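Local coordinates for listeriolysin O (PDB 4CDB), which forms large oligomeric pores in cholesterol-containing host membranes, lysing the cell after a major conformational change that inserts the toxin into the bilayer, at residues N394-E399 against V410-W415; N438-A443 against D460-L465; K467-S472 against Y482-D487. All coordinates share one frame; numbering follows the deposited sequence.

Interaction 1: N394-E399 against V410-W415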
loop_
_atom_site.group_PDB
_atom_site.type_symbol
_atom_site.label_atom_id
_atom_site.label_comp_id
_atom_site.label_asym_id
_atom_site.label_seq_id
_atom_site.Cartn_x
_atom_site.Cartn_y
_atom_site.Cartn_z
ATOM N N ASN A 394 -25.253 3.789 -44.746
ATOM C CA ASN A 394 -25.352 4.897 -43.812
ATOM C C ASN A 394 -24.746 4.500 -42.472
ATOM O O ASN A 394 -25.362 3.774 -41.690
ATOM C CB ASN A 394 -26.801 5.351 -43.639
ATOM C CG ASN A 394 -26.904 6.679 -42.922
ATOM O OD1 ASN A 394 -26.829 6.743 -41.696
ATOM N ND2 ASN A 394 -27.068 7.753 -43.687
ATOM N N ILE A 395 -23.528 4.963 -42.222
ATOM C CA ILE A 395 -22.827 4.600 -41.001
ATOM C C ILE A 395 -22.495 5.842 -40.182
ATOM O O ILE A 395 -21.881 6.781 -40.685
ATOM C CB ILE A 395 -21.549 3.802 -41.312
ATOM C CG1 ILE A 395 -21.895 2.573 -42.156
ATOM C CG2 ILE A 395 -20.847 3.396 -40.027
ATOM C CD1 ILE A 395 -20.716 1.700 -42.492
ATOM N N SER A 396 -22.921 5.841 -38.922
ATOM C CA SER A 396 -22.715 6.979 -38.033
ATOM C C SER A 396 -22.249 6.524 -36.655
ATOM O O SER A 396 -22.370 5.348 -36.305
ATOM C CB SER A 396 -24.004 7.795 -37.901
ATOM O OG SER A 396 -25.055 7.004 -37.370
ATOM N N TRP A 397 -21.713 7.465 -35.881
ATOM C CA TRP A 397 -21.252 7.191 -34.523
ATOM C C TRP A 397 -21.045 8.488 -33.742
ATOM O O TRP A 397 -21.063 9.578 -34.315
ATOM C CB TRP A 397 -19.953 6.380 -34.544
ATOM C CG TRP A 397 -18.803 7.106 -35.172
ATOM C CD1 TRP A 397 -17.878 7.884 -34.536
ATOM C CD2 TRP A 397 -18.456 7.125 -36.562
ATOM N NE1 TRP A 397 -16.977 8.385 -35.444
ATOM C CE2 TRP A 397 -17.310 7.935 -36.694
ATOM C CE3 TRP A 397 -19.003 6.536 -37.706
ATOM C CZ2 TRP A 397 -16.701 8.169 -37.927
ATOM C CZ3 TRP A 397 -18.397 6.771 -38.928
ATOM C CH2 TRP A 397 -17.259 7.580 -39.029
ATOM N N ASP A 398 -20.855 8.358 -32.432
ATOM C CA ASP A 398 -20.585 9.507 -31.574
ATOM C C ASP A 398 -19.150 9.470 -31.064
ATOM O O ASP A 398 -18.621 8.400 -30.764
ATOM C CB ASP A 398 -21.546 9.531 -30.383
ATOM C CG ASP A 398 -22.961 9.900 -30.779
ATOM O OD1 ASP A 398 -23.126 10.792 -31.636
ATOM O OD2 ASP A 398 -23.909 9.295 -30.234
ATOM N N GLU A 399 -18.524 10.639 -30.976
ATOM C CA GLU A 399 -17.198 10.760 -30.378
ATOM C C GLU A 399 -17.266 11.645 -29.136
ATOM O O GLU A 399 -17.688 12.799 -29.206
ATOM C CB GLU A 399 -16.191 11.313 -31.388
ATOM C CG GLU A 399 -15.933 10.388 -32.568
ATOM C CD GLU A 399 -14.882 10.927 -33.518
ATOM O OE1 GLU A 399 -14.221 11.926 -33.167
ATOM O OE2 GLU A 399 -14.721 10.353 -34.615
ATOM N N VAL A 410 -20.277 15.574 -26.671
ATOM C CA VAL A 410 -20.613 14.497 -27.596
ATOM C C VAL A 410 -20.835 15.020 -29.014
ATOM O O VAL A 410 -21.798 15.740 -29.276
ATOM C CB VAL A 410 -21.866 13.732 -27.134
ATOM C CG1 VAL A 410 -22.015 12.441 -27.918
ATOM C CG2 VAL A 410 -21.779 13.437 -25.648
ATOM N N GLN A 411 -19.935 14.657 -29.923
ATOM C CA GLN A 411 -20.063 15.027 -31.328
ATOM C C GLN A 411 -20.580 13.852 -32.144
ATOM O O GLN A 411 -20.082 12.735 -32.014
ATOM C CB GLN A 411 -18.714 15.477 -31.895
ATOM C CG GLN A 411 -18.320 16.905 -31.560
ATOM C CD GLN A 411 -16.934 17.261 -32.071
ATOM O OE1 GLN A 411 -15.993 16.479 -31.938
ATOM N NE2 GLN A 411 -16.807 18.441 -32.667
ATOM N N HIS A 412 -21.577 14.100 -32.988
ATOM C CA HIS A 412 -22.073 13.061 -33.883
ATOM C C HIS A 412 -21.243 13.050 -35.162
ATOM O O HIS A 412 -20.901 14.106 -35.696
ATOM C CB HIS A 412 -23.547 13.277 -34.217
ATOM C CG HIS A 412 -24.186 12.107 -34.897
ATOM N ND1 HIS A 412 -24.464 10.925 -34.240
ATOM C CD2 HIS A 412 -24.595 11.932 -36.174
ATOM C CE1 HIS A 412 -25.019 10.077 -35.085
ATOM N NE2 HIS A 412 -25.112 10.660 -36.265
ATOM N N LYS A 413 -20.920 11.857 -35.650
ATOM C CA LYS A 413 -20.087 11.732 -36.841
ATOM C C LYS A 413 -20.739 10.870 -37.917
ATOM O O LYS A 413 -21.408 9.882 -37.617
ATOM C CB LYS A 413 -18.707 11.178 -36.473
ATOM C CG LYS A 413 -17.879 12.120 -35.613
ATOM C CD LYS A 413 -17.495 13.373 -36.387
ATOM C CE LYS A 413 -17.453 14.599 -35.485
ATOM N NZ LYS A 413 -16.517 14.437 -34.338
ATOM N N ASN A 414 -20.542 11.261 -39.171
ATOM C CA ASN A 414 -21.053 10.501 -40.303
ATOM C C ASN A 414 -19.936 10.079 -41.247
ATOM O O ASN A 414 -18.996 10.836 -41.488
ATOM C CB ASN A 414 -22.099 11.310 -41.070
ATOM C CG ASN A 414 -23.447 11.322 -40.380
ATOM O OD1 ASN A 414 -23.970 10.277 -39.997
ATOM N ND2 ASN A 414 -24.015 12.511 -40.213
ATOM N N TRP A 415 -20.045 8.864 -41.771
ATOM C CA TRP A 415 -19.109 8.383 -42.777
ATOM C C TRP A 415 -19.241 9.238 -44.031
ATOM O O TRP A 415 -20.348 9.598 -44.433
ATOM C CB TRP A 415 -19.385 6.918 -43.107
ATOM C CG TRP A 415 -18.341 6.288 -43.978
ATOM C CD1 TRP A 415 -17.043 6.687 -44.125
ATOM C CD2 TRP A 415 -18.509 5.149 -44.829
ATOM N NE1 TRP A 415 -16.393 5.863 -45.012
ATOM C CE2 TRP A 415 -17.271 4.910 -45.459
ATOM C CE3 TRP A 415 -19.586 4.305 -45.117
ATOM C CZ2 TRP A 415 -17.081 3.863 -46.361
ATOM C CZ3 TRP A 415 -19.396 3.267 -46.012
ATOM C CH2 TRP A 415 -18.154 3.055 -46.623
#
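Trp397 and Lys413 meet at the middle of an antiparallel beta hairpin, strands 391-402 and 408-414, which forms one margin of the four-stranded sheet in the membrane-binding beta sandwich of this cytolysin. Backbone bonding sets the register. Trp397 pairs with Lys413 and Glu399 with Gln411 as hydrogen-bonded pairs, while Ser396-Asn414 and Asp398-His412 are non-hydrogen-bonded; Trp415 N adds a further bond to Ile395 O beyond the strand end. The axes of 394-399 and 410-414 run 158° apart, close to antiparallel.

Apolar and CH-pi contacts lie on the face carrying Trp397. CB of Lys413 sits over the five-membered ring of the indole, 3.7 Å from its centroid. Trp397 reaches this position because CG stands between the backbone N and carbonyl carbon (chi1 64°), and the buried ring also packs against Ile430 and Leu432 of strand 426-432, in the facing sheet. At the end of the contact where the second strand stops, Ile395 CD1 packs 3.9 Å from Trp415 CE3, the two side chains running alongside and pointing the same way.

Charged and polar groups finish the same face. Glu399 OE2 accepts from Trp397 NE1 at 3.1 Å, almost in the indole plane and through its anti lone pair, which fixes the ring's rotation. The other oxygen, OE1, forms a long salt bridge with Lys413 NZ at 3.6 Å, the two chains crossing at about a right angle.

On the reverse face, His412 ND1 donates to Asp398 OD1 at 2.9 Å; the oxygen lies near the imidazole plane, whereas the nitrogen stands 37° out of the carboxylate plane.

Interaction 2: N438-A443 against D460-L465. With TAM (tris(hydroxyethyl)aminomethane), chain U.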
loop_
_atom_site.group_PDB
_atom_site.type_symbol
_atom_site.label_atom_id
_atom_site.label_comp_id
_atom_site.label_asym_id
_atom_site.label_seq_id
_atom_site.Cartn_x
_atom_site.Cartn_y
_atom_site.Cartn_z
ATOM N N ASN A 438 -21.557 3.963 -29.711
ATOM C CA ASN A 438 -22.861 3.937 -30.367
ATOM C C ASN A 438 -22.751 3.915 -31.888
ATOM O O ASN A 438 -23.234 4.817 -32.573
ATOM C CB ASN A 438 -23.729 5.108 -29.901
ATOM C CG ASN A 438 -24.156 4.971 -28.455
ATOM O OD1 ASN A 438 -24.454 3.872 -27.988
ATOM N ND2 ASN A 438 -24.184 6.087 -27.736
ATOM N N ILE A 439 -22.103 2.876 -32.403
ATOM C CA ILE A 439 -21.915 2.725 -33.837
ATOM C C ILE A 439 -23.196 2.231 -34.503
ATOM O O ILE A 439 -23.782 1.232 -34.082
ATOM C CB ILE A 439 -20.746 1.766 -34.161
ATOM C CG1 ILE A 439 -19.404 2.480 -33.991
ATOM C CG2 ILE A 439 -20.859 1.234 -35.576
ATOM C CD1 ILE A 439 -18.917 2.561 -32.563
ATOM N N ASN A 440 -23.634 2.951 -35.532
ATOM C CA ASN A 440 -24.810 2.563 -36.299
ATOM C C ASN A 440 -24.430 2.143 -37.716
ATOM O O ASN A 440 -23.765 2.887 -38.435
ATOM C CB ASN A 440 -25.818 3.711 -36.347
ATOM C CG ASN A 440 -26.244 4.171 -34.967
ATOM O OD1 ASN A 440 -26.553 3.358 -34.098
ATOM N ND2 ASN A 440 -26.251 5.482 -34.757
ATOM N N VAL A 441 -24.851 0.948 -38.112
ATOM C CA VAL A 441 -24.545 0.442 -39.443
ATOM C C VAL A 441 -25.824 0.143 -40.215
ATOM O O VAL A 441 -26.607 -0.722 -39.820
ATOM C CB VAL A 441 -23.683 -0.829 -39.372
ATOM C CG1 VAL A 441 -23.475 -1.412 -40.765
ATOM C CG2 VAL A 441 -22.351 -0.521 -38.711
ATOM N N TYR A 442 -26.028 0.871 -41.311
ATOM C CA TYR A 442 -27.201 0.698 -42.161
ATOM C C TYR A 442 -26.794 0.474 -43.616
ATOM O O TYR A 442 -25.854 1.100 -44.108
ATOM C CB TYR A 442 -28.115 1.924 -42.057
ATOM C CG TYR A 442 -29.352 1.857 -42.924
ATOM C CD1 TYR A 442 -30.511 1.242 -42.466
ATOM C CD2 TYR A 442 -29.366 2.416 -44.197
ATOM C CE1 TYR A 442 -31.645 1.182 -43.253
ATOM C CE2 TYR A 442 -30.498 2.358 -44.990
ATOM C CZ TYR A 442 -31.633 1.740 -44.512
ATOM O OH TYR A 442 -32.764 1.678 -45.294
ATOM N N ALA A 443 -27.506 -0.414 -44.306
ATOM C CA ALA A 443 -27.245 -0.655 -45.720
ATOM C C ALA A 443 -28.523 -1.046 -46.445
ATOM O O ALA A 443 -29.315 -1.839 -45.934
ATOM C CB ALA A 443 -26.185 -1.734 -45.892
ATOM N N ASP A 460 -28.356 -2.160 -37.997
ATOM C CA ASP A 460 -27.870 -2.424 -36.644
ATOM C C ASP A 460 -27.459 -1.129 -35.954
ATOM O O ASP A 460 -26.712 -0.328 -36.517
ATOM C CB ASP A 460 -26.699 -3.407 -36.670
ATOM C CG ASP A 460 -27.096 -4.776 -37.190
ATOM O OD1 ASP A 460 -28.294 -5.122 -37.103
ATOM O OD2 ASP A 460 -26.211 -5.509 -37.681
ATOM N N ARG A 461 -27.947 -0.928 -34.733
ATOM C CA ARG A 461 -27.746 0.335 -34.032
ATOM C C ARG A 461 -27.088 0.156 -32.667
ATOM O O ARG A 461 -27.182 -0.909 -32.055
ATOM C CB ARG A 461 -29.082 1.068 -33.880
ATOM C CG ARG A 461 -29.920 1.063 -35.147
ATOM C CD ARG A 461 -31.212 1.844 -34.994
ATOM N NE ARG A 461 -32.078 1.661 -36.156
ATOM C CZ ARG A 461 -33.182 2.364 -36.386
ATOM N NH1 ARG A 461 -33.562 3.309 -35.537
ATOM N NH2 ARG A 461 -33.905 2.123 -37.472
ATOM N N ASN A 462 -26.417 1.209 -32.207
ATOM C CA ASN A 462 -25.787 1.234 -30.889
ATOM C C ASN A 462 -24.795 0.093 -30.678
ATOM O O ASN A 462 -24.804 -0.569 -29.640
ATOM C CB ASN A 462 -26.851 1.230 -29.789
ATOM C CG ASN A 462 -27.906 2.299 -29.998
ATOM O OD1 ASN A 462 -27.601 3.414 -30.421
ATOM N ND2 ASN A 462 -29.158 1.961 -29.709
ATOM N N LEU A 463 -23.945 -0.131 -31.674
ATOM C CA LEU A 463 -22.951 -1.195 -31.616
ATOM C C LEU A 463 -21.705 -0.729 -30.871
ATOM O O LEU A 463 -21.321 0.439 -30.964
ATOM C CB LEU A 463 -22.582 -1.659 -33.027
ATOM C CG LEU A 463 -23.716 -2.253 -33.865
ATOM C CD1 LEU A 463 -23.234 -2.580 -35.271
ATOM C CD2 LEU A 463 -24.284 -3.489 -33.190
ATOM N N PRO A 464 -21.070 -1.643 -30.121
ATOM C CA PRO A 464 -19.855 -1.304 -29.376
ATOM C C PRO A 464 -18.665 -1.135 -30.308
ATOM O O PRO A 464 -18.662 -1.686 -31.409
ATOM C CB PRO A 464 -19.643 -2.532 -28.490
ATOM C CG PRO A 464 -20.243 -3.654 -29.270
ATOM C CD PRO A 464 -21.455 -3.055 -29.933
ATOM N N LEU A 465 -17.667 -0.376 -29.870
ATOM C CA LEU A 465 -16.443 -0.214 -30.643
ATOM C C LEU A 465 -15.531 -1.423 -30.458
ATOM O O LEU A 465 -15.090 -1.711 -29.345
ATOM C CB LEU A 465 -15.710 1.064 -30.229
ATOM C CG LEU A 465 -14.327 1.269 -30.851
ATOM C CD1 LEU A 465 -14.433 1.336 -32.366
ATOM C CD2 LEU A 465 -13.656 2.517 -30.294
HETATM C C TAM U . -32.749 -6.941 -39.826
HETATM C C1 TAM U . -34.141 -6.625 -39.286
HETATM C C2 TAM U . -31.732 -5.840 -39.532
HETATM C C3 TAM U . -32.879 -7.226 -41.321
HETATM C C4 TAM U . -34.179 -5.360 -38.437
HETATM C C5 TAM U . -30.316 -6.405 -39.456
HETATM C C6 TAM U . -32.547 -6.009 -42.178
HETATM N N TAM U . -32.280 -8.167 -39.181
HETATM O O4 TAM U . -35.093 -4.434 -39.036
HETATM O O5 TAM U . -29.381 -5.327 -39.340
HETATM O O6 TAM U . -33.578 -5.022 -42.041
#
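Asn440 reaches across to the backbone of Arg461 and Asn462, and its side chain can be followed outward. CB lies near Asp460 O; CG, anti to the carbonyl carbon (chi1 -57°), carries the amide over the neighbouring strand. There OD1 accepts from Asn462 N at 2.9 Å, nearly in line with the carbonyl bond, and also lies 3.3 Å from Arg461 CA. The other tip, ND2, turns to Ser396 OG on strand 391-402, tying together three strands.

The backbone leaves Asn462 N to the Asn440 side chain: Ile439 O takes Leu463 N at 2.8 Å, whereas Asn462 N, though 3.2 Å from Ile439 O, is badly aimed for a bond. Ile439 and Leu463 pack CB to CB at 4.0 Å, and Val441 CG2 meets Leu463 CD1 at 4.1 Å, the side chains crossing at about a right angle.

Opposite Val441, with which it forms a hydrogen-bonded pair, Asp460 turns OD1 to O5 of the tris(hydroxyethyl)aminomethane, 2.5 Å away, so short that the exact length is doubtful; OD2 is held by Asn484.

Asn462 and Leu463 both face Ile439, and Asn462 has positive backbone torsions (56°/46°): a G1 beta bulge at the edge of the beta-sandwich sheet.

Interaction 3: K467-S472 against Y482-D487. With TAM (tris(hydroxyethyl)aminomethane), chain U.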
loop_
_atom_site.group_PDB
_atom_site.type_symbol
_atom_site.label_atom_id
_atom_site.label_comp_id
_atom_site.label_asym_id
_atom_site.label_seq_id
_atom_site.Cartn_x
_atom_site.Cartn_y
_atom_site.Cartn_z
ATOM N N LYS A 467 -12.156 -3.930 -32.337
ATOM C CA LYS A 467 -10.926 -3.768 -33.106
ATOM C C LYS A 467 -11.201 -3.824 -34.608
ATOM O O LYS A 467 -10.785 -2.941 -35.359
ATOM C CB LYS A 467 -9.896 -4.828 -32.709
ATOM C CG LYS A 467 -8.483 -4.500 -33.157
ATOM C CD LYS A 467 -8.084 -3.112 -32.674
ATOM C CE LYS A 467 -6.690 -2.725 -33.140
ATOM N NZ LYS A 467 -6.401 -1.289 -32.852
ATOM N N ASN A 468 -11.909 -4.864 -35.035
ATOM C CA ASN A 468 -12.303 -5.001 -36.431
ATOM C C ASN A 468 -13.734 -5.502 -36.580
ATOM O O ASN A 468 -14.018 -6.675 -36.329
ATOM C CB ASN A 468 -11.342 -5.927 -37.182
ATOM C CG ASN A 468 -10.013 -5.266 -37.485
ATOM O OD1 ASN A 468 -9.866 -4.580 -38.496
ATOM N ND2 ASN A 468 -9.035 -5.473 -36.612
ATOM N N ARG A 469 -14.633 -4.606 -36.975
ATOM C CA ARG A 469 -15.998 -4.994 -37.308
ATOM C C ARG A 469 -16.132 -5.123 -38.821
ATOM O O ARG A 469 -16.034 -4.133 -39.548
ATOM C CB ARG A 469 -17.008 -3.976 -36.770
ATOM C CG ARG A 469 -18.451 -4.305 -37.126
ATOM C CD ARG A 469 -19.433 -3.346 -36.471
ATOM N NE ARG A 469 -19.316 -3.355 -35.016
ATOM C CZ ARG A 469 -19.904 -4.243 -34.221
ATOM N NH1 ARG A 469 -20.653 -5.205 -34.738
ATOM N NH2 ARG A 469 -19.739 -4.169 -32.909
ATOM N N ASN A 470 -16.349 -6.348 -39.291
ATOM C CA ASN A 470 -16.427 -6.608 -40.724
ATOM C C ASN A 470 -17.862 -6.678 -41.229
ATOM O O ASN A 470 -18.581 -7.642 -40.962
ATOM C CB ASN A 470 -15.677 -7.892 -41.080
ATOM C CG ASN A 470 -14.252 -7.891 -40.570
ATOM O OD1 ASN A 470 -13.370 -7.266 -41.159
ATOM N ND2 ASN A 470 -14.018 -8.595 -39.470
ATOM N N ILE A 471 -18.269 -5.645 -41.960
ATOM C CA ILE A 471 -19.600 -5.599 -42.549
ATOM C C ILE A 471 -19.522 -6.032 -44.007
ATOM O O ILE A 471 -18.866 -5.383 -44.823
ATOM C CB ILE A 471 -20.196 -4.180 -42.483
ATOM C CG1 ILE A 471 -20.153 -3.651 -41.050
ATOM C CG2 ILE A 471 -21.620 -4.168 -43.024
ATOM C CD1 ILE A 471 -21.081 -4.381 -40.104
ATOM N N SER A 472 -20.188 -7.135 -44.335
ATOM C CA SER A 472 -20.187 -7.637 -45.705
ATOM C C SER A 472 -21.604 -7.809 -46.232
ATOM O O SER A 472 -22.495 -8.247 -45.506
ATOM C CB SER A 472 -19.440 -8.970 -45.788
ATOM O OG SER A 472 -18.091 -8.822 -45.376
ATOM N N TYR A 482 -26.062 -10.697 -45.874
ATOM C CA TYR A 482 -25.133 -9.856 -45.137
ATOM C C TYR A 482 -24.527 -10.590 -43.948
ATOM O O TYR A 482 -25.069 -11.590 -43.475
ATOM C CB TYR A 482 -25.828 -8.584 -44.646
ATOM C CG TYR A 482 -26.633 -8.779 -43.379
ATOM C CD1 TYR A 482 -27.906 -9.330 -43.422
ATOM C CD2 TYR A 482 -26.119 -8.413 -42.141
ATOM C CE1 TYR A 482 -28.645 -9.512 -42.266
ATOM C CE2 TYR A 482 -26.847 -8.591 -40.982
ATOM C CZ TYR A 482 -28.109 -9.140 -41.050
ATOM O OH TYR A 482 -28.839 -9.319 -39.898
ATOM N N SER A 483 -23.400 -10.079 -43.467
ATOM C CA SER A 483 -22.809 -10.564 -42.229
ATOM C C SER A 483 -22.200 -9.402 -41.456
ATOM O O SER A 483 -21.563 -8.521 -42.038
ATOM C CB SER A 483 -21.748 -11.628 -42.510
ATOM O OG SER A 483 -20.653 -11.080 -43.219
ATOM N N ASN A 484 -22.415 -9.400 -40.145
ATOM C CA ASN A 484 -21.812 -8.418 -39.254
ATOM C C ASN A 484 -20.998 -9.151 -38.197
ATOM O O ASN A 484 -21.524 -9.524 -37.149
ATOM C CB ASN A 484 -22.897 -7.555 -38.603
ATOM C CG ASN A 484 -22.333 -6.523 -37.633
ATOM O OD1 ASN A 484 -21.123 -6.310 -37.553
ATOM N ND2 ASN A 484 -23.223 -5.866 -36.898
ATOM N N LYS A 485 -19.715 -9.359 -38.481
ATOM C CA LYS A 485 -18.862 -10.161 -37.611
ATOM C C LYS A 485 -17.727 -9.354 -36.992
ATOM O O LYS A 485 -17.219 -8.408 -37.599
ATOM C CB LYS A 485 -18.307 -11.359 -38.380
ATOM C CG LYS A 485 -19.388 -12.248 -38.963
ATOM C CD LYS A 485 -18.805 -13.438 -39.699
ATOM C CE LYS A 485 -19.909 -14.345 -40.221
ATOM N NZ LYS A 485 -19.374 -15.542 -40.928
ATOM N N VAL A 486 -17.331 -9.743 -35.782
ATOM C CA VAL A 486 -16.312 -9.012 -35.037
ATOM C C VAL A 486 -14.970 -9.741 -34.974
ATOM O O VAL A 486 -14.917 -10.967 -34.856
ATOM C CB VAL A 486 -16.781 -8.689 -33.599
ATOM C CG1 VAL A 486 -17.936 -7.705 -33.627
ATOM C CG2 VAL A 486 -17.183 -9.959 -32.866
ATOM N N ASP A 487 -13.897 -8.965 -35.087
ATOM C CA ASP A 487 -12.534 -9.419 -34.803
ATOM C C ASP A 487 -11.943 -10.490 -35.729
ATOM O O ASP A 487 -10.732 -10.711 -35.713
ATOM C CB ASP A 487 -12.412 -9.860 -33.339
ATOM C CG ASP A 487 -12.694 -8.731 -32.367
ATOM O OD1 ASP A 487 -12.461 -7.560 -32.732
ATOM O OD2 ASP A 487 -13.147 -9.016 -31.239
HETATM C C TAM U . -32.749 -6.941 -39.826
HETATM C C1 TAM U . -34.141 -6.625 -39.286
HETATM C C2 TAM U . -31.732 -5.840 -39.532
HETATM C C3 TAM U . -32.879 -7.226 -41.321
HETATM C C4 TAM U . -34.179 -5.360 -38.437
HETATM C C5 TAM U . -30.316 -6.405 -39.456
HETATM C C6 TAM U . -32.547 -6.009 -42.178
HETATM N N TAM U . -32.280 -8.167 -39.181
HETATM O O4 TAM U . -35.093 -4.434 -39.036
HETATM O O5 TAM U . -29.381 -5.327 -39.340
HETATM O O6 TAM U . -33.578 -5.022 -42.041
HETATM O O HOH W 1 -9.659 -7.853 -34.654
HETATM O O HOH W 2 -18.553 -9.881 -42.632
#
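Arg469 and Asn484 cross obliquely between paired strands, with the guanidinium and amide planes turned 65° apart. NH1 donates to Asn484 OD1 at 3.1 Å. The oxygen lies close to the guanidinium plane, at its edge, but the donor reaches the amide well to the side of the carbonyl axis, with a C=O...N angle of 106°. A bend at chi3 (-59°) turns the end of the otherwise extended arginine chain across toward 482-487 and brings NH1 to this oxygen. Val486 lies alongside, its CG1 over one guanidinium face at 3.9 Å from NH1. The second terminal nitrogen, NH2, bonds Pro464 O, so Arg469 also reaches the chain just after strand 452-463.

Ile471 runs beside Asn484 and points the same way; its CD1 comes 3.2 Å from Asn484 OD1, a close approach that places a methyl group next to the arginine's acceptor. Ile471 also touches Ile458 and Ile383, placing it in the buried interior.

The serines occupy the reverse face. Ser472 CB is 3.5 Å from Ser483 OG. A water donates to Asn470 O and is hydrogen-bonded to Ser472 OG at 3.0 Å; it also lies improbably close to Ser483 OG, at a separation that is doubtful. Beneath them the backbones exchange bonds in both directions, Ser472 with Ser483 and Asn470 with Lys485, including Asn470 N to Lys485 O at 2.8 Å.

At the end of the pairing, Tyr482 OH lies 3.3 Å from C5 of the tris(hydroxyethyl)aminomethane, forming part of its pocket. Strands 468-475 and 480-486 make an antiparallel hairpin, the C-terminal one of the beta sandwich.

The three contacts follow one another along the chain, each closing before the next opens, and each joins the two strands of a beta hairpin. Interactions 1 and 2, with centres about 10 Å apart, share a four-stranded antiparallel sheet in which strands 391-402 and 436-449 are neighbours. Interaction 3 belongs to the other sheet, where strand 468-475 pairs with 362-385; its centre lies about 11 Å from that of interaction 2 and about 18 Å from that of interaction 1. Interaction 2 is thus the intermediary, touching both others, and together with interaction 3 it contacts the bound amine. The set spans the beta sandwich, and the contact centres lie about 43 to 44 Å from the centre of the chain, in the domain through which cytolysins of this family engage cholesterol-containing membranes.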